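Local coordinates for X-ray repair cross complementing protein 1 variant (Homo sapiens, PDB 6WH1) that probably serves, as a whole, as a scaffold that assembles DNA single-strand break repair complexes, this chain being its C-terminal BRCT domain, at residues D42-V47 with P65-V70; R71-Y76 with Q88-V93; K9-Y14 with F46-Q51. One frame throughout, in Å; residues are numbered along the deposited sequence.

Contact 1: residues D42-V47 with P65-V70; sequences DRVQFV and PSLAFV
Leu67, just before strand 68-70, sends CD1 to 3.6 Å from CG2 of Val47. It gets there because its CG stands anti to the backbone N (chi1 152°), which brings the branch end closer to Val47 than the bond leaving its backbone suggests. Beside it the Phe69 ring runs alongside Val47, pointing the same way, with CD2 3.7 Å from Val47 CB. Val47 CB and CG2 thus fit the notch formed by Leu67 CD1 and the Phe69 ring atoms CD2 and CE2. On the other face of the sheet Phe46 CD1 lies 3.9 Å from the small bump of Ala68 CB, while Val70 CG2 meets the ring edge close to its plane. The pairing is parallel, within the beta-alpha-beta unit of strand 46-48, helix 55-63 and strand 68-70; the helix packs on Leu67 and Phe69. Val47 N bonds to Ala68 O (3.0 Å), and Val70 N to Val47 O (2.9 Å). Ala68 N approaches Gln45 O from above the carbonyl plane at 3.3 Å. The chemistry is therefore divided: hydrogen bonds satisfy the paired main-chain atoms, apolar side chains line both faces, and a water bridges the carbonyls of Gln45 and Ser66 where the strands start.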
loop_
_atom_site.group_PDB
_atom_site.type_symbol
_atom_site.label_atom_id
_atom_site.label_comp_id
_atom_site.label_asym_id
_atom_site.label_seq_id
_atom_site.Cartn_x
_atom_site.Cartn_y
_atom_site.Cartn_z
ATOM N N ASP A 42 16.925 -7.094 7.674
ATOM C CA ASP A 42 17.447 -8.028 6.684
ATOM C C ASP A 42 16.355 -8.872 6.041
ATOM O O ASP A 42 16.664 -9.676 5.157
ATOM C CB ASP A 42 18.516 -8.930 7.306
ATOM C CG ASP A 42 18.039 -9.627 8.564
ATOM O OD1 ASP A 42 16.993 -10.310 8.520
ATOM O OD2 ASP A 42 18.722 -9.497 9.599
ATOM N N ARG A 43 15.101 -8.716 6.463
ATOM C CA ARG A 43 13.970 -9.335 5.789
ATOM C C ARG A 43 13.443 -8.494 4.633
ATOM O O ARG A 43 12.638 -8.997 3.839
ATOM C CB ARG A 43 12.838 -9.598 6.789
ATOM C CG ARG A 43 13.247 -10.465 7.967
ATOM C CD ARG A 43 12.127 -10.579 8.991
ATOM N NE ARG A 43 12.329 -9.684 10.128
ATOM C CZ ARG A 43 11.856 -8.444 10.200
ATOM N NH1 ARG A 43 11.146 -7.944 9.198
ATOM N NH2 ARG A 43 12.092 -7.704 11.276
ATOM N N VAL A 44 13.869 -7.234 4.523
ATOM C CA VAL A 44 13.473 -6.396 3.395
ATOM C C VAL A 44 14.197 -6.862 2.142
ATOM O O VAL A 44 15.413 -7.086 2.158
ATOM C CB VAL A 44 13.779 -4.919 3.688
ATOM C CG1 VAL A 44 13.752 -4.100 2.394
ATOM C CG2 VAL A 44 12.797 -4.358 4.713
ATOM N N GLN A 45 13.456 -7.002 1.039
ATOM C CA GLN A 45 14.051 -7.414 -0.224
ATOM C C GLN A 45 14.179 -6.288 -1.242
ATOM O O GLN A 45 15.005 -6.396 -2.155
ATOM C CB GLN A 45 13.242 -8.557 -0.853
ATOM C CG GLN A 45 13.416 -9.894 -0.158
ATOM C CD GLN A 45 12.098 -10.486 0.283
ATOM O OE1 GLN A 45 11.045 -10.170 -0.271
ATOM N NE2 GLN A 45 12.146 -11.353 1.286
ATOM N N PHE A 46 13.396 -5.221 -1.110
ATOM C CA PHE A 46 13.444 -4.105 -2.049
ATOM C C PHE A 46 13.287 -2.805 -1.281
ATOM O O PHE A 46 12.237 -2.559 -0.679
ATOM C CB PHE A 46 12.348 -4.224 -3.115
ATOM C CG PHE A 46 12.443 -5.467 -3.944
ATOM C CD1 PHE A 46 13.292 -5.523 -5.035
ATOM C CD2 PHE A 46 11.686 -6.584 -3.628
ATOM C CE1 PHE A 46 13.382 -6.670 -5.799
ATOM C CE2 PHE A 46 11.771 -7.738 -4.388
ATOM C CZ PHE A 46 12.622 -7.781 -5.473
ATOM N N VAL A 47 14.324 -1.979 -1.297
ATOM C CA VAL A 47 14.235 -0.622 -0.778
ATOM C C VAL A 47 13.852 0.286 -1.939
ATOM O O VAL A 47 14.536 0.315 -2.968
ATOM C CB VAL A 47 15.557 -0.181 -0.134
ATOM C CG1 VAL A 47 15.522 1.305 0.188
ATOM C CG2 VAL A 47 15.825 -0.983 1.129
ATOM N N PRO A 65 22.646 -9.674 1.584
ATOM C CA PRO A 65 23.320 -9.630 0.270
ATOM C C PRO A 65 22.375 -9.569 -0.922
ATOM O O PRO A 65 22.755 -9.032 -1.967
ATOM C CB PRO A 65 24.147 -10.925 0.263
ATOM C CG PRO A 65 24.240 -11.348 1.710
ATOM C CD PRO A 65 22.958 -10.908 2.335
ATOM N N SER A 66 21.159 -10.099 -0.809
ATOM C CA SER A 66 20.227 -10.141 -1.929
ATOM C C SER A 66 19.374 -8.885 -2.042
ATOM O O SER A 66 18.461 -8.843 -2.870
ATOM C CB SER A 66 19.322 -11.368 -1.813
ATOM O OG SER A 66 18.596 -11.350 -0.597
ATOM N N LEU A 67 19.657 -7.863 -1.240
ATOM C CA LEU A 67 18.832 -6.664 -1.222
ATOM C C LEU A 67 19.048 -5.838 -2.483
ATOM O O LEU A 67 20.163 -5.750 -3.005
ATOM C CB LEU A 67 19.152 -5.849 0.030
ATOM C CG LEU A 67 18.992 -4.336 0.073
ATOM C CD1 LEU A 67 17.524 -3.970 0.097
ATOM C CD2 LEU A 67 19.690 -3.828 1.318
ATOM N N ALA A 68 17.966 -5.238 -2.980
ATOM C CA ALA A 68 17.991 -4.433 -4.194
ATOM C C ALA A 68 17.423 -3.052 -3.905
ATOM O O ALA A 68 16.450 -2.913 -3.155
ATOM C CB ALA A 68 17.191 -5.093 -5.322
ATOM N N PHE A 69 18.031 -2.037 -4.517
ATOM C CA PHE A 69 17.643 -0.643 -4.348
ATOM C C PHE A 69 17.052 -0.144 -5.658
ATOM O O PHE A 69 17.722 -0.176 -6.697
ATOM C CB PHE A 69 18.840 0.207 -3.934
ATOM C CG PHE A 69 19.472 -0.236 -2.647
ATOM C CD1 PHE A 69 20.497 -1.167 -2.647
ATOM C CD2 PHE A 69 19.033 0.271 -1.436
ATOM C CE1 PHE A 69 21.077 -1.575 -1.463
ATOM C CE2 PHE A 69 19.607 -0.136 -0.251
ATOM C CZ PHE A 69 20.632 -1.055 -0.265
ATOM N N VAL A 70 15.795 0.301 -5.609
ATOM C CA VAL A 70 15.014 0.570 -6.810
ATOM C C VAL A 70 14.271 1.892 -6.656
ATOM O O VAL A 70 13.936 2.317 -5.547
ATOM C CB VAL A 70 14.008 -0.568 -7.114
ATOM C CG1 VAL A 70 13.602 -0.529 -8.563
ATOM C CG2 VAL A 70 14.587 -1.933 -6.770
HETATM O O HOH W 1 15.980 -8.474 -3.539
#

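Contact 2: residues R71-Y76 with Q88-V93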
loop_
_atom_site.group_PDB
_atom_site.type_symbol
_atom_site.label_atom_id
_atom_site.label_comp_id
_atom_site.label_asym_id
_atom_site.label_seq_id
_atom_site.Cartn_x
_atom_site.Cartn_y
_atom_site.Cartn_z
ATOM N N ARG A 71 13.990 2.532 -7.800
ATOM C CA ARG A 71 13.275 3.795 -7.868
ATOM C C ARG A 71 11.769 3.562 -7.949
ATOM O O ARG A 71 11.320 2.501 -8.398
ATOM C CB ARG A 71 13.738 4.597 -9.079
ATOM C CG ARG A 71 15.215 4.954 -9.041
ATOM C CD ARG A 71 15.427 6.354 -8.500
ATOM N NE ARG A 71 16.841 6.714 -8.447
ATOM C CZ ARG A 71 17.457 7.156 -7.357
ATOM N NH1 ARG A 71 16.781 7.295 -6.224
ATOM N NH2 ARG A 71 18.748 7.462 -7.398
ATOM N N PRO A 72 10.970 4.542 -7.513
ATOM C CA PRO A 72 9.503 4.378 -7.557
ATOM C C PRO A 72 8.944 4.153 -8.957
ATOM O O PRO A 72 7.815 3.640 -9.094
ATOM C CB PRO A 72 8.987 5.693 -6.956
ATOM C CG PRO A 72 10.111 6.186 -6.098
ATOM C CD PRO A 72 11.373 5.768 -6.798
ATOM N N ARG A 73 9.689 4.522 -10.002
ATOM C CA ARG A 73 9.195 4.289 -11.354
ATOM C C ARG A 73 9.059 2.802 -11.651
ATOM O O ARG A 73 8.241 2.416 -12.493
ATOM C CB ARG A 73 10.102 4.957 -12.387
ATOM C CG ARG A 73 9.425 5.107 -13.743
ATOM C CD ARG A 73 10.389 5.539 -14.825
ATOM N NE ARG A 73 10.017 4.997 -16.130
ATOM C CZ ARG A 73 10.857 4.879 -17.152
ATOM N NH1 ARG A 73 12.117 5.273 -17.020
ATOM N NH2 ARG A 73 10.440 4.371 -18.304
ATOM N N TRP A 74 9.839 1.956 -10.975
ATOM C CA TRP A 74 9.640 0.516 -11.105
ATOM C C TRP A 74 8.217 0.132 -10.732
ATOM O O TRP A 74 7.533 -0.571 -11.483
ATOM C CB TRP A 74 10.634 -0.240 -10.226
ATOM C CG TRP A 74 10.444 -1.732 -10.245
ATOM C CD1 TRP A 74 10.161 -2.506 -11.334
ATOM C CD2 TRP A 74 10.520 -2.628 -9.126
ATOM N NE1 TRP A 74 10.061 -3.827 -10.965
ATOM C CE2 TRP A 74 10.279 -3.929 -9.615
ATOM C CE3 TRP A 74 10.774 -2.458 -7.762
ATOM C CZ2 TRP A 74 10.282 -5.053 -8.787
ATOM C CZ3 TRP A 74 10.776 -3.577 -6.940
ATOM C CH2 TRP A 74 10.530 -4.857 -7.457
ATOM N N ILE A 75 7.759 0.583 -9.563
ATOM C CA ILE A 75 6.401 0.290 -9.117
ATOM C C ILE A 75 5.386 0.876 -10.090
ATOM O O ILE A 75 4.406 0.213 -10.471
ATOM C CB ILE A 75 6.192 0.825 -7.688
ATOM C CG1 ILE A 75 7.358 0.415 -6.781
ATOM C CG2 ILE A 75 4.873 0.343 -7.124
ATOM C CD1 ILE A 75 7.376 -1.050 -6.427
ATOM N N TYR A 76 5.602 2.129 -10.508
ATOM C CA TYR A 76 4.648 2.772 -11.413
ATOM C C TYR A 76 4.493 1.978 -12.704
ATOM O O TYR A 76 3.374 1.684 -13.138
ATOM C CB TYR A 76 5.082 4.203 -11.725
ATOM C CG TYR A 76 5.210 5.086 -10.515
ATOM C CD1 TYR A 76 4.322 4.973 -9.454
ATOM C CD2 TYR A 76 6.223 6.030 -10.430
ATOM C CE1 TYR A 76 4.441 5.775 -8.342
ATOM C CE2 TYR A 76 6.350 6.838 -9.323
ATOM C CZ TYR A 76 5.456 6.707 -8.283
ATOM O OH TYR A 76 5.578 7.509 -7.175
ATOM N N GLN A 88 15.918 -4.230 -12.151
ATOM C CA GLN A 88 17.214 -3.745 -12.613
ATOM C C GLN A 88 17.076 -2.572 -13.570
ATOM O O GLN A 88 18.013 -1.772 -13.690
ATOM C CB GLN A 88 18.002 -4.867 -13.293
ATOM C CG GLN A 88 18.301 -6.063 -12.403
ATOM C CD GLN A 88 17.292 -7.181 -12.590
ATOM O OE1 GLN A 88 16.091 -6.982 -12.403
ATOM N NE2 GLN A 88 17.773 -8.363 -12.975
ATOM N N LEU A 89 15.929 -2.440 -14.246
ATOM C CA LEU A 89 15.743 -1.309 -15.149
ATOM C C LEU A 89 15.695 0.027 -14.412
ATOM O O LEU A 89 15.900 1.072 -15.039
ATOM C CB LEU A 89 14.464 -1.490 -15.965
ATOM C CG LEU A 89 14.543 -2.233 -17.299
ATOM C CD1 LEU A 89 13.153 -2.372 -17.899
ATOM C CD2 LEU A 89 15.468 -1.509 -18.253
ATOM N N TYR A 90 15.446 0.020 -13.101
ATOM C CA TYR A 90 15.205 1.241 -12.341
ATOM C C TYR A 90 16.060 1.294 -11.082
ATOM O O TYR A 90 15.664 1.902 -10.082
ATOM C CB TYR A 90 13.723 1.367 -11.977
ATOM C CG TYR A 90 12.786 0.982 -13.104
ATOM C CD1 TYR A 90 12.369 -0.334 -13.272
ATOM C CD2 TYR A 90 12.323 1.935 -14.002
ATOM C CE1 TYR A 90 11.515 -0.686 -14.302
ATOM C CE2 TYR A 90 11.470 1.591 -15.035
ATOM C CZ TYR A 90 11.072 0.281 -15.181
ATOM O OH TYR A 90 10.222 -0.061 -16.207
ATOM N N GLY A 91 17.238 0.673 -11.116
ATOM C CA GLY A 91 18.024 0.521 -9.911
ATOM C C GLY A 91 18.750 1.789 -9.485
ATOM O O GLY A 91 19.012 2.697 -10.275
ATOM N N VAL A 92 19.069 1.828 -8.192
ATOM C CA VAL A 92 19.873 2.880 -7.581
ATOM C C VAL A 92 21.235 2.288 -7.241
ATOM O O VAL A 92 21.317 1.215 -6.632
ATOM C CB VAL A 92 19.191 3.444 -6.322
ATOM C CG1 VAL A 92 19.927 4.680 -5.813
ATOM C CG2 VAL A 92 17.722 3.749 -6.600
ATOM N N VAL A 93 22.303 2.972 -7.641
ATOM C CA VAL A 93 23.661 2.498 -7.382
ATOM C C VAL A 93 24.495 3.677 -6.888
ATOM O O VAL A 93 24.070 4.836 -6.998
ATOM C CB VAL A 93 24.294 1.853 -8.639
ATOM C CG1 VAL A 93 23.447 0.688 -9.140
ATOM C CG2 VAL A 93 24.501 2.890 -9.723
#
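The Tyr90 ring lies with one face over the first turn of helix 72-81: Trp74 CA sits 3.8 Å from the ring centroid, 20° off the normal, a CH-pi contact, and Arg73 C comes over the same face nearer the rim. CB of Leu89, the preceding residue, lies over the opposite face, toward its rim. At the edge, in the ring plane, is Arg73 CZ; the guanidinium stands at 80° to the ring and turns one of its own faces to Tyr90 CE2. The Trp74 five-membered ring is near parallel to the Tyr90 ring but slid aside, their centroids 5.5 Å apart, so they barely overlap; Trp74 CB touches Tyr90 CD1 at 3.5 Å. A third flat group, the Arg71 guanidinium, has Val92 CG2 over its centre, 3.5 Å from Arg71 CZ. Its chain bends at chi2 (-97°), which folds the methylenes across the valine while NH1 is held by the carbonyls of Thr49 and Gln51. In this BRCT domain the contact joins the start of the last helix, whose tryptophan is a family hallmark, to the chain after that helix. Trp74 NE1 donates to Leu85 O, which limits the turning of the indole. One backbone bond crosses, from Arg71 N to Tyr90 O, 2.9 Å long.

Contact 3: residues K9-Y14 with F46-Q51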
loop_
_atom_site.group_PDB
_atom_site.type_symbol
_atom_site.label_atom_id
_atom_site.label_comp_id
_atom_site.label_asym_id
_atom_site.label_seq_id
_atom_site.Cartn_x
_atom_site.Cartn_y
_atom_site.Cartn_z
ATOM N N LYS A 9 7.132 -10.576 -1.606
ATOM C CA LYS A 9 8.216 -9.607 -1.713
ATOM C C LYS A 9 8.049 -8.529 -0.650
ATOM O O LYS A 9 6.970 -7.942 -0.516
ATOM C CB LYS A 9 8.249 -8.976 -3.107
ATOM C CG LYS A 9 8.652 -9.939 -4.215
ATOM C CD LYS A 9 8.514 -9.292 -5.586
ATOM C CE LYS A 9 9.518 -9.870 -6.574
ATOM N NZ LYS A 9 9.452 -11.354 -6.616
ATOM N N HIS A 10 9.119 -8.265 0.094
ATOM C CA HIS A 10 9.086 -7.326 1.207
ATOM C C HIS A 10 9.723 -6.009 0.781
ATOM O O HIS A 10 10.877 -5.983 0.338
ATOM C CB HIS A 10 9.788 -7.918 2.425
ATOM C CG HIS A 10 9.099 -9.125 2.978
ATOM N ND1 HIS A 10 8.301 -9.078 4.100
ATOM C CD2 HIS A 10 9.068 -10.407 2.547
ATOM C CE1 HIS A 10 7.817 -10.282 4.344
ATOM N NE2 HIS A 10 8.267 -11.108 3.417
ATOM N N PHE A 11 8.968 -4.926 0.926
ATOM C CA PHE A 11 9.352 -3.597 0.481
ATOM C C PHE A 11 9.518 -2.674 1.682
ATOM O O PHE A 11 8.794 -2.785 2.678
ATOM C CB PHE A 11 8.297 -2.994 -0.469
ATOM C CG PHE A 11 8.107 -3.765 -1.750
ATOM C CD1 PHE A 11 7.405 -4.960 -1.761
ATOM C CD2 PHE A 11 8.620 -3.285 -2.945
ATOM C CE1 PHE A 11 7.228 -5.667 -2.938
ATOM C CE2 PHE A 11 8.452 -3.992 -4.124
ATOM C CZ PHE A 11 7.751 -5.184 -4.121
ATOM N N PHE A 12 10.479 -1.756 1.580
ATOM C CA PHE A 12 10.614 -0.664 2.533
ATOM C C PHE A 12 10.798 0.628 1.760
ATOM O O PHE A 12 11.678 0.721 0.898
ATOM C CB PHE A 12 11.789 -0.863 3.494
ATOM C CG PHE A 12 11.962 0.273 4.473
ATOM C CD1 PHE A 12 11.025 0.493 5.476
ATOM C CD2 PHE A 12 13.049 1.131 4.378
ATOM C CE1 PHE A 12 11.180 1.541 6.379
ATOM C CE2 PHE A 12 13.210 2.183 5.278
ATOM C CZ PHE A 12 12.272 2.389 6.278
ATOM N N LEU A 13 9.965 1.617 2.067
ATOM C CA LEU A 13 10.043 2.931 1.439
ATOM C C LEU A 13 10.932 3.816 2.306
ATOM O O LEU A 13 10.562 4.166 3.432
ATOM C CB LEU A 13 8.646 3.522 1.269
ATOM C CG LEU A 13 7.591 2.550 0.726
ATOM C CD1 LEU A 13 6.242 3.228 0.566
ATOM C CD2 LEU A 13 8.036 1.931 -0.594
ATOM N N TYR A 14 12.107 4.166 1.791
ATOM C CA TYR A 14 13.110 4.902 2.549
ATOM C C TYR A 14 13.200 6.331 2.037
ATOM O O TYR A 14 13.302 6.559 0.826
ATOM C CB TYR A 14 14.474 4.212 2.457
ATOM C CG TYR A 14 15.626 5.013 3.033
ATOM C CD1 TYR A 14 15.830 5.082 4.402
ATOM C CD2 TYR A 14 16.517 5.689 2.205
ATOM C CE1 TYR A 14 16.883 5.805 4.934
ATOM C CE2 TYR A 14 17.573 6.415 2.725
ATOM C CZ TYR A 14 17.750 6.470 4.091
ATOM O OH TYR A 14 18.799 7.188 4.618
ATOM N N PHE A 46 13.396 -5.221 -1.110
ATOM C CA PHE A 46 13.444 -4.105 -2.049
ATOM C C PHE A 46 13.287 -2.805 -1.281
ATOM O O PHE A 46 12.237 -2.559 -0.679
ATOM C CB PHE A 46 12.348 -4.224 -3.115
ATOM C CG PHE A 46 12.443 -5.467 -3.944
ATOM C CD1 PHE A 46 13.292 -5.523 -5.035
ATOM C CD2 PHE A 46 11.686 -6.584 -3.628
ATOM C CE1 PHE A 46 13.382 -6.670 -5.799
ATOM C CE2 PHE A 46 11.771 -7.738 -4.388
ATOM C CZ PHE A 46 12.622 -7.781 -5.473
ATOM N N VAL A 47 14.324 -1.979 -1.297
ATOM C CA VAL A 47 14.235 -0.622 -0.778
ATOM C C VAL A 47 13.852 0.286 -1.939
ATOM O O VAL A 47 14.536 0.315 -2.968
ATOM C CB VAL A 47 15.557 -0.181 -0.134
ATOM C CG1 VAL A 47 15.522 1.305 0.188
ATOM C CG2 VAL A 47 15.825 -0.983 1.129
ATOM N N ILE A 48 12.744 1.005 -1.788
ATOM C CA ILE A 48 12.291 1.976 -2.776
ATOM C C ILE A 48 12.666 3.366 -2.281
ATOM O O ILE A 48 12.248 3.776 -1.191
ATOM C CB ILE A 48 10.777 1.866 -3.016
ATOM C CG1 ILE A 48 10.334 0.395 -3.013
ATOM C CG2 ILE A 48 10.393 2.562 -4.314
ATOM C CD1 ILE A 48 10.855 -0.414 -4.181
ATOM N N THR A 49 13.457 4.095 -3.072
ATOM C CA THR A 49 13.899 5.432 -2.694
ATOM C C THR A 49 13.891 6.359 -3.897
ATOM O O THR A 49 14.116 5.938 -5.035
ATOM C CB THR A 49 15.319 5.452 -2.115
ATOM O OG1 THR A 49 16.215 4.788 -3.016
ATOM C CG2 THR A 49 15.357 4.761 -0.801
ATOM N N ALA A 50 13.646 7.639 -3.620
ATOM C CA ALA A 50 13.951 8.703 -4.561
ATOM C C ALA A 50 15.274 9.378 -4.248
ATOM O O ALA A 50 15.818 10.078 -5.108
ATOM C CB ALA A 50 12.836 9.755 -4.565
ATOM N N GLN A 51 15.798 9.174 -3.045
ATOM C CA GLN A 51 17.042 9.790 -2.629
ATOM C C GLN A 51 18.229 9.038 -3.213
ATOM O O GLN A 51 18.100 7.969 -3.816
ATOM C CB GLN A 51 17.133 9.831 -1.106
ATOM C CG GLN A 51 15.962 10.534 -0.455
ATOM C CD GLN A 51 16.064 10.549 1.052
ATOM O OE1 GLN A 51 16.722 9.698 1.650
ATOM N NE2 GLN A 51 15.403 11.515 1.680
#
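Four backbone hydrogen bonds join Lys9-Tyr14 to Phe46-Gln51 in parallel register: Phe46 N to His10 O, Phe12 N to Phe46 O, Ile48 N to Phe12 O (2.9 Å), and Tyr14 N to Ile48 O. CA-H...O contacts reinforce the pairing, as from Val47 CA to Phe12 O at 3.3 Å. The axes of strands 10-13 and 46-48 approach to 4.7 Å at 26°.

Among the aromatic groups, Phe11 and Phe46 lie side by side with planes at 27° but slid apart; Phe46 CD2 is over one Phe11 face, and Ile48 CD1 meets the Phe11 edge in plane. The Lys9 chain crosses Phe46 obliquely, its methylenes passing CE2 (Lys9 CE to Phe46 CE2 3.8 Å).

The remaining contacts are aliphatic or involve Tyr14. Leu13 CD2 rests 3.7 Å from Ile48 CB. With CG anti to N (chi1 171°), Tyr14 lays its ring edge on Thr49 CG2, 3.4 Å from Tyr14 CD2, while its CB touches Val47 CG1. A serine in place of Tyr14 would remove the ring and would probably open a gap beside Thr49 CG2 and leave the Gln51 amide, whose OE1 lies near Tyr14 CE2, freer to turn.

Strand 10-13 is flanked by strand 35-36, and helices 21-31 and 72-81 cover the face carrying Phe11, Leu13 and Ile48.

Contacts 1 and 3, with centres about 8 Å apart, share strand 46-48, which lies between strands 10-13 and 68-70 in the four-stranded parallel sheet. Contact 2 lies beyond the sheet, its centre about 13 Å from that of contact 1 and 10 Å from that of contact 3. Along the chain, contact 3 starts at 9-14 and returns at 46-51; contact 1 spans the beta-alpha-beta unit through helix 55-63; contact 2 follows, on helix 72-81 and the chain after it. Direct bonds tie them: Gln45 OE1 with His10 N, Val70 O with Thr49 N, and Phe69 O with Val92 N. Together they join sheet, last helix and C-terminal segment into one compact BRCT domain.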